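Local structure of catabolite control protein A (Lactococcus lactis, 2O20) at residues N95-N100 with K118-I123; K133-L138 with K155-V160; V200-A205 with I211-N216; E233-R238 with E267-I272; L305-L308 with D313-Q316. The protein probably acts as a DNA-binding global transcription regulator that governs carbon catabolite repression and activation. The protein carries 1 engineered substitution. All blocks are in the same frame, centred on the assembly; numbering follows the deposited sequence.

Interaction 1. Residues N95-N100 with K118-I123; sequences NMILAN and KQVDGI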
# COMPACT_ATOMS: atom_id res chain seq x y z
N ASN D 95 19.89 -12.29 -5.44
CA ASN D 95 18.49 -12.72 -5.54
C ASN D 95 17.73 -12.30 -4.29
O ASN D 95 18.27 -12.34 -3.19
CB ASN D 95 18.38 -14.25 -5.71
CG ASN D 95 19.13 -14.77 -6.92
OD1 ASN D 95 19.82 -15.78 -6.82
ND2 ASN D 95 18.97 -14.12 -8.04
N MET D 96 16.47 -11.91 -4.46
CA MET D 96 15.59 -11.49 -3.36
C MET D 96 14.38 -12.44 -3.32
O MET D 96 13.76 -12.67 -4.36
CB MET D 96 15.02 -10.08 -3.63
CG MET D 96 16.00 -8.94 -3.49
SD MET D 96 16.08 -8.36 -1.80
CE MET D 96 14.38 -7.82 -1.58
N ILE D 97 14.05 -12.97 -2.14
CA ILE D 97 12.84 -13.78 -1.96
C ILE D 97 11.99 -13.08 -0.92
O ILE D 97 12.46 -12.80 0.19
CB ILE D 97 13.15 -15.23 -1.47
CG1 ILE D 97 14.07 -15.98 -2.45
CG2 ILE D 97 11.84 -16.02 -1.26
CD1 ILE D 97 14.61 -17.31 -1.91
N LEU D 98 10.73 -12.78 -1.25
CA LEU D 98 9.86 -12.13 -0.29
C LEU D 98 8.81 -13.12 0.22
O LEU D 98 8.21 -13.85 -0.57
CB LEU D 98 9.16 -10.92 -0.91
CG LEU D 98 9.97 -9.83 -1.63
CD1 LEU D 98 9.03 -8.75 -2.13
CD2 LEU D 98 11.03 -9.21 -0.74
N ALA D 99 8.56 -13.11 1.52
CA ALA D 99 7.57 -14.01 2.09
C ALA D 99 6.65 -13.24 3.02
O ALA D 99 7.11 -12.44 3.83
CB ALA D 99 8.25 -15.10 2.82
N ASN D 100 5.34 -13.49 2.92
CA ASN D 100 4.35 -12.87 3.79
C ASN D 100 4.06 -13.78 4.97
O ASN D 100 3.73 -14.96 4.78
CB ASN D 100 3.03 -12.67 3.03
CG ASN D 100 3.15 -11.69 1.86
OD1 ASN D 100 3.47 -10.50 2.04
ND2 ASN D 100 2.93 -12.20 0.66
N LYS D 118 16.38 -23.64 1.44
CA LYS D 118 16.90 -23.04 0.20
C LYS D 118 18.32 -22.52 0.36
O LYS D 118 18.93 -22.13 -0.61
CB LYS D 118 16.03 -21.88 -0.25
CG LYS D 118 14.72 -22.25 -0.88
CD LYS D 118 13.93 -20.98 -1.15
CE LYS D 118 12.51 -21.28 -1.58
NZ LYS D 118 11.62 -20.07 -1.37
N GLN D 119 18.84 -22.52 1.58
CA GLN D 119 20.19 -22.03 1.86
C GLN D 119 20.34 -20.55 1.47
O GLN D 119 21.31 -20.14 0.81
CB GLN D 119 21.25 -22.91 1.16
CG GLN D 119 21.45 -24.30 1.76
CD GLN D 119 22.29 -25.19 0.86
OE1 GLN D 119 23.46 -25.42 1.13
NE2 GLN D 119 21.71 -25.63 -0.25
N VAL D 120 19.37 -19.73 1.87
CA VAL D 120 19.57 -18.28 1.75
C VAL D 120 20.82 -17.91 2.55
O VAL D 120 21.21 -18.56 3.55
CB VAL D 120 18.32 -17.44 2.16
CG1 VAL D 120 17.06 -17.94 1.47
CG2 VAL D 120 18.16 -17.38 3.67
N ASP D 121 21.47 -16.85 2.07
CA ASP D 121 22.73 -16.37 2.59
C ASP D 121 22.54 -15.36 3.73
O ASP D 121 23.45 -15.13 4.53
CB ASP D 121 23.56 -15.78 1.44
CG ASP D 121 23.87 -16.80 0.37
OD1 ASP D 121 24.76 -17.61 0.62
OD2 ASP D 121 23.19 -16.86 -0.69
N GLY D 122 21.36 -14.76 3.79
CA GLY D 122 21.04 -13.75 4.78
C GLY D 122 19.54 -13.46 4.80
O GLY D 122 18.85 -13.69 3.82
N ILE D 123 19.06 -13.00 5.96
CA ILE D 123 17.63 -12.75 6.21
C ILE D 123 17.41 -11.31 6.73
O ILE D 123 18.10 -10.87 7.64
CB ILE D 123 17.05 -13.81 7.25
CG1 ILE D 123 17.05 -15.19 6.61
CG2 ILE D 123 15.64 -13.48 7.67
CD1 ILE D 123 16.92 -16.34 7.59
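K118 and I97 reach toward each other, tip to tip, the end of a long aliphatic chain against a branched one. The lysine CG lies anti to the carbonyl carbon (chi1 -75°), and from there the chain runs out fully extended, which carries CD to 3.8 Å from I97 CD1. The ammonium end continues past the isoleucine, with K118 NZ 4.1 Å from I97 CG2, so it is methyl groups that border the charge on this side. K118 also packs on N95 of the second subunit. At Q119 the backbone takes positive phi and closes helix 105-118 with a Schellman motif, in which V120 N reaches back to F115 O. The turn delivers V120 to the same isoleucine: V120 CG1 stands 4.2 Å from I97 CD1, a looser, purely apolar touch, and F115 packs on both residues. Beyond it, D121 OD2 accepts a hydrogen bond from T65 N, and the chain enters strand 122-125 at G122 and I123. Strand 95-100, helix 105-118 and strand 122-125 thus form a beta-alpha-beta crossover that passes over the intervening strand 65-70, as expected of the Rossmann-like sheets in LacI-family regulatory domains.

Interaction 2. Residues K133-L138 with K155-V160; sequences KIRTSL and KEIPSV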
# COMPACT_ATOMS: atom_id res chain seq x y z
N LYS D 133 10.73 -19.04 19.56
CA LYS D 133 10.80 -20.14 18.59
C LYS D 133 11.64 -19.68 17.39
O LYS D 133 12.60 -20.34 17.00
CB LYS D 133 9.40 -20.55 18.11
CG LYS D 133 8.48 -21.15 19.18
CD LYS D 133 7.29 -21.88 18.52
CE LYS D 133 6.33 -22.48 19.52
NZ LYS D 133 5.72 -23.77 19.05
N ILE D 134 11.26 -18.52 16.85
CA ILE D 134 11.93 -17.90 15.69
C ILE D 134 13.39 -17.56 16.03
O ILE D 134 14.31 -17.92 15.29
CB ILE D 134 11.16 -16.62 15.21
CG1 ILE D 134 9.64 -16.85 15.08
CG2 ILE D 134 11.67 -16.12 13.86
CD1 ILE D 134 9.20 -17.99 14.16
N ARG D 135 13.61 -16.88 17.16
CA ARG D 135 14.96 -16.52 17.58
C ARG D 135 15.89 -17.74 17.67
O ARG D 135 17.05 -17.67 17.28
CB ARG D 135 14.95 -15.79 18.93
CG ARG D 135 16.33 -15.30 19.37
CD ARG D 135 16.41 -14.93 20.84
NE ARG D 135 15.78 -13.64 21.08
CZ ARG D 135 14.52 -13.46 21.45
NH1 ARG D 135 13.71 -14.49 21.66
NH2 ARG D 135 14.05 -12.22 21.63
N THR D 136 15.38 -18.84 18.21
CA THR D 136 16.18 -20.06 18.33
C THR D 136 16.37 -20.73 16.97
O THR D 136 17.46 -21.23 16.67
CB THR D 136 15.55 -21.06 19.32
OG1 THR D 136 15.36 -20.43 20.60
CG2 THR D 136 16.45 -22.29 19.49
N SER D 137 15.31 -20.76 16.16
CA SER D 137 15.41 -21.19 14.76
C SER D 137 16.61 -20.51 14.10
O SER D 137 17.47 -21.18 13.54
CB SER D 137 14.12 -20.88 14.00
OG SER D 137 12.98 -21.40 14.66
N LEU D 138 16.67 -19.18 14.20
CA LEU D 138 17.76 -18.39 13.60
C LEU D 138 19.13 -18.65 14.24
O LEU D 138 20.16 -18.59 13.57
CB LEU D 138 17.42 -16.89 13.69
CG LEU D 138 16.20 -16.50 12.86
CD1 LEU D 138 15.61 -15.16 13.30
CD2 LEU D 138 16.58 -16.47 11.37
N LYS D 155 19.47 -7.58 22.70
CA LYS D 155 20.24 -6.60 21.90
C LYS D 155 21.52 -7.20 21.34
O LYS D 155 22.52 -6.51 21.21
CB LYS D 155 20.55 -5.32 22.70
CG LYS D 155 19.32 -4.53 23.16
CD LYS D 155 18.68 -3.74 22.02
CE LYS D 155 19.48 -2.47 21.69
NZ LYS D 155 18.96 -1.75 20.50
N GLU D 156 21.48 -8.49 20.99
CA GLU D 156 22.59 -9.12 20.27
C GLU D 156 22.33 -9.15 18.75
O GLU D 156 23.25 -8.99 17.95
CB GLU D 156 22.91 -10.52 20.86
CG GLU D 156 21.98 -11.69 20.42
CD GLU D 156 20.99 -12.13 21.49
OE1 GLU D 156 21.42 -12.29 22.66
OE2 GLU D 156 19.79 -12.33 21.17
N ILE D 157 21.07 -9.34 18.36
CA ILE D 157 20.73 -9.47 16.94
C ILE D 157 20.78 -8.07 16.31
O ILE D 157 20.20 -7.14 16.85
CB ILE D 157 19.35 -10.09 16.74
CG1 ILE D 157 19.29 -11.47 17.41
CG2 ILE D 157 19.02 -10.23 15.25
CD1 ILE D 157 17.90 -12.03 17.54
N PRO D 158 21.50 -7.92 15.18
CA PRO D 158 21.50 -6.62 14.49
C PRO D 158 20.10 -6.05 14.19
O PRO D 158 19.18 -6.80 13.87
CB PRO D 158 22.30 -6.91 13.21
CG PRO D 158 23.21 -8.03 13.60
CD PRO D 158 22.37 -8.89 14.50
N SER D 159 19.96 -4.73 14.29
CA SER D 159 18.67 -4.07 14.06
C SER D 159 18.82 -2.62 13.58
O SER D 159 19.83 -1.97 13.83
CB SER D 159 17.78 -4.13 15.31
OG SER D 159 18.14 -3.17 16.30
N VAL D 160 17.83 -2.16 12.84
CA VAL D 160 17.74 -0.77 12.39
C VAL D 160 16.34 -0.23 12.72
O VAL D 160 15.32 -0.80 12.30
CB VAL D 160 18.02 -0.65 10.89
CG1 VAL D 160 18.14 0.86 10.48
CG2 VAL D 160 19.29 -1.39 10.54
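K133 O is gripped twice within the helix whose R135 meets E156 and I157 of the loop. It accepts S137 N at 2.9 Å and, in the serine conformer given, S137 OG at 2.6 Å, the hydroxyl lying above the carbonyl plane (42° out of it). Across the contact, R135 has CG anti to its own backbone nitrogen (chi1 -176°), which sends the chain off the helix toward the loop, and a bend at chi3 then turns the guanidinium away from the line of the methylenes. The aliphatic part is met by I157, whose CD1 comes to 4.1 Å from R135 CG; the two side chains cross obliquely. E156 approaches the guanidinium at its edge, near the plane, with OE2 4.2 Å from R135 NE. That is too long for a salt bridge, though the opposite charges should still attract. The D152 carboxylate joins the two segments, OD1 in a salt bridge with R135 NH2 and OD2 accepting from I157 N and, weakly, from E156 N, while E132 OE1 forms a second salt bridge with R135 NH1. I157 also packs on L130 and on V145 and L147 of strand 145-148, placing the side chain between that strand and the helix. The chemistry is that of an arginine used at both ends, its methylenes against a hydrophobic residue and its head among acidic groups; such surroundings would be expected to keep the guanidinium charged and to limit its rotation at the protein surface.

Interaction 3. Residues V200-A205 with I211-N216; sequences VGYQEA and IEFDEN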
# COMPACT_ATOMS: atom_id res chain seq x y z
N VAL D 200 7.71 4.58 27.90
CA VAL D 200 8.57 5.39 28.74
C VAL D 200 8.51 6.83 28.26
O VAL D 200 8.38 7.73 29.06
CB VAL D 200 10.01 4.84 28.77
CG1 VAL D 200 10.96 5.78 29.57
CG2 VAL D 200 10.03 3.43 29.38
N GLY D 201 8.57 7.05 26.95
CA GLY D 201 8.58 8.41 26.41
C GLY D 201 7.27 9.15 26.68
O GLY D 201 7.27 10.31 27.09
N TYR D 202 6.16 8.44 26.48
CA TYR D 202 4.81 8.95 26.80
C TYR D 202 4.66 9.38 28.27
O TYR D 202 4.18 10.48 28.57
CB TYR D 202 3.80 7.84 26.43
CG TYR D 202 2.34 8.00 26.87
CD1 TYR D 202 1.50 8.96 26.31
CD2 TYR D 202 1.80 7.12 27.80
CE1 TYR D 202 0.15 9.06 26.69
CE2 TYR D 202 0.45 7.18 28.16
CZ TYR D 202 -0.36 8.17 27.62
OH TYR D 202 -1.66 8.22 28.03
N GLN D 203 5.07 8.50 29.17
CA GLN D 203 5.02 8.76 30.61
C GLN D 203 5.92 9.90 31.07
O GLN D 203 5.52 10.67 31.96
CB GLN D 203 5.38 7.49 31.37
CG GLN D 203 4.27 6.43 31.35
CD GLN D 203 4.79 5.07 31.78
OE1 GLN D 203 6.01 4.84 31.82
NE2 GLN D 203 3.89 4.17 32.11
N GLU D 204 7.11 9.99 30.49
CA GLU D 204 8.04 11.10 30.70
C GLU D 204 7.40 12.45 30.36
O GLU D 204 7.49 13.40 31.14
CB GLU D 204 9.25 10.85 29.82
CG GLU D 204 10.42 11.81 29.94
CD GLU D 204 11.60 11.36 29.10
OE1 GLU D 204 12.25 10.34 29.49
OE2 GLU D 204 11.89 12.00 28.06
N ALA D 205 6.72 12.54 29.21
CA ALA D 205 6.01 13.76 28.83
C ALA D 205 4.90 14.13 29.83
O ALA D 205 4.80 15.29 30.25
CB ALA D 205 5.47 13.65 27.41
N ILE D 211 0.76 15.64 34.76
CA ILE D 211 -0.42 14.84 34.41
C ILE D 211 -0.24 13.43 34.94
O ILE D 211 0.75 12.80 34.66
CB ILE D 211 -0.63 14.77 32.89
CG1 ILE D 211 -0.88 16.18 32.33
CG2 ILE D 211 -1.79 13.79 32.56
CD1 ILE D 211 -0.59 16.31 30.90
N GLU D 212 -1.20 12.92 35.69
CA GLU D 212 -1.15 11.54 36.19
C GLU D 212 -1.33 10.53 35.06
O GLU D 212 -2.18 10.72 34.19
CB GLU D 212 -2.19 11.29 37.28
CG GLU D 212 -2.09 12.26 38.45
CD GLU D 212 -2.79 11.77 39.71
OE1 GLU D 212 -2.20 11.92 40.80
OE2 GLU D 212 -3.92 11.24 39.61
N PHE D 213 -0.51 9.48 35.10
CA PHE D 213 -0.61 8.37 34.19
C PHE D 213 -1.81 7.52 34.54
O PHE D 213 -2.09 7.25 35.69
CB PHE D 213 0.67 7.51 34.24
CG PHE D 213 0.56 6.19 33.54
CD1 PHE D 213 0.46 6.13 32.15
CD2 PHE D 213 0.57 5.01 34.25
CE1 PHE D 213 0.35 4.92 31.50
CE2 PHE D 213 0.45 3.80 33.61
CZ PHE D 213 0.36 3.75 32.22
N ASP D 214 -2.52 7.07 33.51
CA ASP D 214 -3.72 6.27 33.69
C ASP D 214 -3.62 5.14 32.67
O ASP D 214 -3.68 5.41 31.46
CB ASP D 214 -4.95 7.14 33.41
CG ASP D 214 -6.25 6.39 33.57
OD1 ASP D 214 -6.26 5.16 33.89
OD2 ASP D 214 -7.29 7.04 33.39
N GLU D 215 -3.45 3.91 33.15
CA GLU D 215 -3.32 2.77 32.25
C GLU D 215 -4.57 2.61 31.37
O GLU D 215 -4.51 1.99 30.31
CB GLU D 215 -3.00 1.48 33.02
CG GLU D 215 -4.10 1.01 33.95
CD GLU D 215 -3.88 -0.41 34.45
OE1 GLU D 215 -4.37 -0.73 35.56
OE2 GLU D 215 -3.22 -1.21 33.74
N ASN D 216 -5.70 3.18 31.80
CA ASN D 216 -6.94 3.06 31.02
C ASN D 216 -7.00 3.92 29.75
O ASN D 216 -7.94 3.78 28.95
CB ASN D 216 -8.14 3.26 31.91
CG ASN D 216 -8.31 2.13 32.92
OD1 ASN D 216 -8.86 2.33 34.00
ND2 ASN D 216 -7.81 0.95 32.57
O HOH W 1 -2.52 7.75 30.64
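The phenyl ring of F213 is approached from two directions by successive residues of helix 193-208, Q203 over a face and Y202 at an edge. The Q203 amide stands almost perpendicular to the ring, the planes 87° apart, and its NE2 lies 3.5 Å above the ring plane and over the ring centre. This is an amide-pi contact in which the nitrogen, rather than the flat of the amide, is directed at the pi cloud. Lower down the same chain, Q203 CG reaches F213 CD1 at 3.9 Å. Y202 comes in differently: its side chain crosses that of F213 at about a right angle, yet the rings meet rim to rim, with Y202 CE2 4.0 Å from F213 CE1 and each atom near the plane of the other ring. With CG anti to the backbone N in F213 (chi1 169°), the ring is swung from the loop onto the helix. Past the rings, a water bridges the segments, donating to Y202 OH at 2.8 Å and accepting from D214 N at 2.9 Å; Y202 OH is also hydrogen-bonded to I183 O. D214 then forms an Asx turn, OD1 accepting from N216 N at 2.9 Å. The arrangement folds the loop back over its preceding helix before strand 218-219 begins, the helix-to-strand return of a beta-alpha-beta unit in the four-stranded parallel sheet.

Interaction 4. Residues E233-R238 with E267-I272; sequences ERLLER and EDFEII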
# COMPACT_ATOMS: atom_id res chain seq x y z
N GLU D 233 -14.99 5.23 19.72
CA GLU D 233 -15.97 5.47 20.77
C GLU D 233 -15.41 5.13 22.17
O GLU D 233 -15.83 5.74 23.20
CB GLU D 233 -17.29 4.75 20.47
CG GLU D 233 -18.47 5.30 21.22
CD GLU D 233 -18.88 6.70 20.79
OE1 GLU D 233 -19.40 7.47 21.62
OE2 GLU D 233 -18.71 7.06 19.61
N ARG D 234 -14.43 4.19 22.20
CA ARG D 234 -13.80 3.79 23.46
C ARG D 234 -12.98 4.94 24.05
O ARG D 234 -12.98 5.13 25.24
CB ARG D 234 -12.90 2.56 23.27
CG ARG D 234 -13.60 1.35 22.69
CD ARG D 234 -14.72 0.84 23.60
NE ARG D 234 -15.85 0.57 22.72
CZ ARG D 234 -16.95 1.29 22.58
NH1 ARG D 234 -17.22 2.34 23.36
NH2 ARG D 234 -17.83 0.90 21.69
N LEU D 235 -12.30 5.69 23.19
CA LEU D 235 -11.54 6.86 23.60
C LEU D 235 -12.48 7.98 24.06
O LEU D 235 -12.26 8.59 25.09
CB LEU D 235 -10.64 7.33 22.46
CG LEU D 235 -9.24 6.64 22.39
CD1 LEU D 235 -9.32 5.20 22.00
CD2 LEU D 235 -8.30 7.35 21.45
N LEU D 236 -13.52 8.25 23.27
CA LEU D 236 -14.50 9.30 23.59
C LEU D 236 -15.17 9.03 24.94
O LEU D 236 -15.28 9.98 25.75
CB LEU D 236 -15.58 9.48 22.51
CG LEU D 236 -15.07 9.98 21.14
CD1 LEU D 236 -16.12 9.96 20.11
CD2 LEU D 236 -14.50 11.40 21.28
N GLU D 237 -15.53 7.76 25.21
CA GLU D 237 -16.24 7.43 26.43
C GLU D 237 -15.41 7.62 27.69
O GLU D 237 -15.92 7.97 28.74
CB GLU D 237 -16.89 6.04 26.37
CG GLU D 237 -16.18 4.84 26.88
CD GLU D 237 -16.82 3.52 26.34
OE1 GLU D 237 -18.06 3.47 26.07
OE2 GLU D 237 -16.05 2.54 26.15
N ARG D 238 -14.10 7.47 27.53
CA ARG D 238 -13.17 7.78 28.61
C ARG D 238 -12.75 9.26 28.69
O ARG D 238 -11.97 9.62 29.57
CB ARG D 238 -11.98 6.84 28.48
CG ARG D 238 -12.44 5.38 28.60
CD ARG D 238 -11.28 4.41 28.84
NE ARG D 238 -11.33 3.05 28.26
CZ ARG D 238 -12.21 2.51 27.38
NH1 ARG D 238 -13.30 3.13 26.94
NH2 ARG D 238 -12.00 1.25 26.95
N GLU D 267 -10.24 20.60 16.44
CA GLU D 267 -10.77 21.46 17.51
C GLU D 267 -11.09 20.72 18.80
O GLU D 267 -10.73 21.21 19.90
CB GLU D 267 -12.01 22.21 17.01
CG GLU D 267 -11.72 23.29 15.94
CD GLU D 267 -11.56 22.78 14.47
OE1 GLU D 267 -11.80 21.56 14.15
OE2 GLU D 267 -11.18 23.64 13.63
N ASP D 268 -11.76 19.57 18.68
CA ASP D 268 -12.18 18.75 19.81
C ASP D 268 -11.42 17.43 19.96
O ASP D 268 -11.47 16.79 21.02
CB ASP D 268 -13.68 18.46 19.71
CG ASP D 268 -14.53 19.72 19.87
OD1 ASP D 268 -14.05 20.70 20.48
OD2 ASP D 268 -15.67 19.73 19.42
N PHE D 269 -10.75 16.99 18.90
CA PHE D 269 -9.97 15.75 18.95
C PHE D 269 -8.76 15.85 18.00
O PHE D 269 -8.92 16.24 16.85
CB PHE D 269 -10.79 14.50 18.63
CG PHE D 269 -10.17 13.23 19.19
CD1 PHE D 269 -10.54 12.75 20.44
CD2 PHE D 269 -9.18 12.58 18.50
CE1 PHE D 269 -9.92 11.62 20.98
CE2 PHE D 269 -8.52 11.47 19.04
CZ PHE D 269 -8.93 10.99 20.28
N GLU D 270 -7.58 15.50 18.51
CA GLU D 270 -6.33 15.60 17.77
C GLU D 270 -5.65 14.23 17.70
O GLU D 270 -5.74 13.44 18.63
CB GLU D 270 -5.37 16.57 18.43
CG GLU D 270 -5.87 18.02 18.58
CD GLU D 270 -4.78 18.93 19.11
OE1 GLU D 270 -3.74 19.11 18.45
OE2 GLU D 270 -4.95 19.45 20.25
N ILE D 271 -4.99 13.96 16.58
CA ILE D 271 -4.35 12.67 16.32
C ILE D 271 -2.92 12.88 15.76
O ILE D 271 -2.70 13.69 14.86
CB ILE D 271 -5.16 11.80 15.32
CG1 ILE D 271 -6.57 11.54 15.83
CG2 ILE D 271 -4.45 10.44 15.07
CD1 ILE D 271 -7.50 10.87 14.82
N ILE D 272 -1.97 12.11 16.28
CA ILE D 272 -0.61 12.06 15.73
C ILE D 272 -0.31 10.58 15.45
O ILE D 272 -0.44 9.74 16.32
CB ILE D 272 0.45 12.67 16.71
CG1 ILE D 272 0.08 14.11 17.06
CG2 ILE D 272 1.87 12.59 16.05
CD1 ILE D 272 1.02 14.79 18.08
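L235 and F269 pack the end of helix 225-237 against the chain entering edge strand 270-272, within the alternating alpha/beta fold around the four-stranded parallel sheet. Here the packing is close and buried. F269 has CG anti to its backbone N (chi1 -158°), which extends the ring from the strand entrance toward the helix. L236 gives a looser touch on that ring, its CD2 4.3 Å from F269 CD1. M258 and V263 pack on both L236 and F269, while L235 continues inward onto A184 and I186 of strand 183-186. The other side of the helix is polar and faces outward: R234, E237 and R238 form a salt-bridge network centred on E237 OE2, which R234 NH1 reaches through a weak bond at 3.0 Å and R238 NH1 through a bent one (132°) at 2.9 Å. R234 NH2 also binds a sulfate ion, probably from the crystallisation liquor. On the buried side, by contrast, the contact is wholly apolar: the L235 and F269 side chains cross at about a right angle, and L235 CD2 meets the phenyl ring at its edge, 3.9 Å from F269 CZ.

Interaction 5. Residues L305-L308 with D313-Q316; sequences LTKL and DVEQ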
# COMPACT_ATOMS: atom_id res chain seq x y z
N LEU D 305 23.62 -6.06 6.40
CA LEU D 305 23.55 -7.48 6.06
C LEU D 305 24.62 -7.89 5.02
O LEU D 305 25.16 -8.98 5.09
CB LEU D 305 22.15 -7.89 5.58
CG LEU D 305 21.88 -9.39 5.34
CD1 LEU D 305 22.09 -10.27 6.60
CD2 LEU D 305 20.49 -9.60 4.80
N THR D 306 24.89 -7.02 4.05
CA THR D 306 25.87 -7.26 3.01
C THR D 306 27.23 -7.53 3.65
O THR D 306 27.95 -8.46 3.22
CB THR D 306 25.93 -6.06 2.01
OG1 THR D 306 24.69 -5.97 1.32
CG2 THR D 306 27.03 -6.26 0.95
N LYS D 307 27.56 -6.78 4.69
CA LYS D 307 28.84 -6.97 5.38
C LYS D 307 28.87 -8.30 6.15
O LYS D 307 29.87 -9.00 6.09
CB LYS D 307 29.12 -5.81 6.34
CG LYS D 307 29.21 -4.45 5.70
CD LYS D 307 29.17 -3.36 6.76
CE LYS D 307 29.17 -1.96 6.16
NZ LYS D 307 29.20 -0.94 7.24
N LEU D 308 27.77 -8.63 6.83
CA LEU D 308 27.67 -9.87 7.58
C LEU D 308 27.85 -11.07 6.66
O LEU D 308 28.58 -12.02 7.00
CB LEU D 308 26.34 -9.96 8.35
CG LEU D 308 26.14 -8.83 9.39
CD1 LEU D 308 24.83 -9.01 10.16
CD2 LEU D 308 27.32 -8.73 10.37
N ASP D 313 33.38 -8.08 9.99
CA ASP D 313 33.07 -7.68 11.35
C ASP D 313 32.42 -6.32 11.34
O ASP D 313 32.90 -5.39 10.68
CB ASP D 313 34.35 -7.61 12.19
CG ASP D 313 35.00 -8.96 12.37
OD1 ASP D 313 34.26 -9.97 12.42
OD2 ASP D 313 36.25 -9.01 12.46
N VAL D 314 31.31 -6.20 12.05
CA VAL D 314 30.63 -4.92 12.16
C VAL D 314 30.66 -4.47 13.61
O VAL D 314 30.16 -5.15 14.50
CB VAL D 314 29.21 -4.98 11.64
CG1 VAL D 314 28.55 -3.62 11.79
CG2 VAL D 314 29.23 -5.42 10.18
N GLU D 315 31.31 -3.34 13.81
CA GLU D 315 31.29 -2.55 15.03
C GLU D 315 29.90 -2.36 15.65
O GLU D 315 29.55 -2.97 16.67
CB GLU D 315 31.97 -1.18 14.78
CG GLU D 315 32.28 -0.76 13.28
CD GLU D 315 31.05 -0.69 12.35
OE1 GLU D 315 29.91 -0.55 12.84
OE2 GLU D 315 31.24 -0.78 11.11
N GLN D 316 29.09 -1.52 15.00
CA GLN D 316 27.84 -1.06 15.56
C GLN D 316 26.70 -1.78 14.88
O GLN D 316 26.45 -1.55 13.70
CB GLN D 316 27.71 0.45 15.36
CG GLN D 316 28.78 1.26 16.07
CD GLN D 316 28.84 0.98 17.57
OE1 GLN D 316 29.90 0.64 18.11
NE2 GLN D 316 27.69 1.13 18.25
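With chi1 at 180°, V314 turns CG1 anti to its backbone N and CG2 anti to the carbonyl carbon, and it is CG2 that enters the angle between K307 and L308. Both helix residues hold CG anti to their carbonyl carbons (chi1 -60° in K307), which opens the angle to the valine. V314 CG2 stands 3.8 Å from L308 CD2 and 3.9 Å from K307 CB, and the V314 side chain crosses those of L308 and K307 at about a right angle. One methyl therefore bears the whole apolar contact. The lysine runs on fully extended, its CD 4.0 Å from V314 CG2, so the valine is flanked by methylenes as well as by a leucine methyl. At the far end K307 NZ comes to 4.4 Å from E315 OE2; the opposite charges are near each other but beyond salt-bridge distance, and would be expected to attract only modestly at this exposed surface. The near-eclipsed chi1 of E315 (11°) leaves the exact place of its carboxylate doubtful. Behind the contact, L305 packs on P144 and T306 on Y92 and Y94. V314 thus rests on the last turns of helix 294-309 as the chain reverses toward strand 318-320, an outermost strand of the six-stranded parallel sheet.

How the interactions relate
The five contacts follow one another in series along the chain but fall into two clusters. Interactions 1, 2 and 5 lie on and around the six-stranded parallel sheet, their centres 15 to 18 Å apart, and all touch: I123 CD1 meets L138 CD2, I123 N meets L305 CD2, and P158 CG meets L308 CD1. Interactions 3 and 4, centres about 17 Å apart, adjoin the four-stranded sheet, through helix 193-208 with its following loop and through strand 270-272, and touch at N216 and R238. Interactions 1 and 4 are about 43 Å apart between centres. Interaction 5 closes on the first cluster after the chain has returned from the second, consistent with the two-subdomain, periplasmic-binding-protein-like architecture of LacI-family regulators.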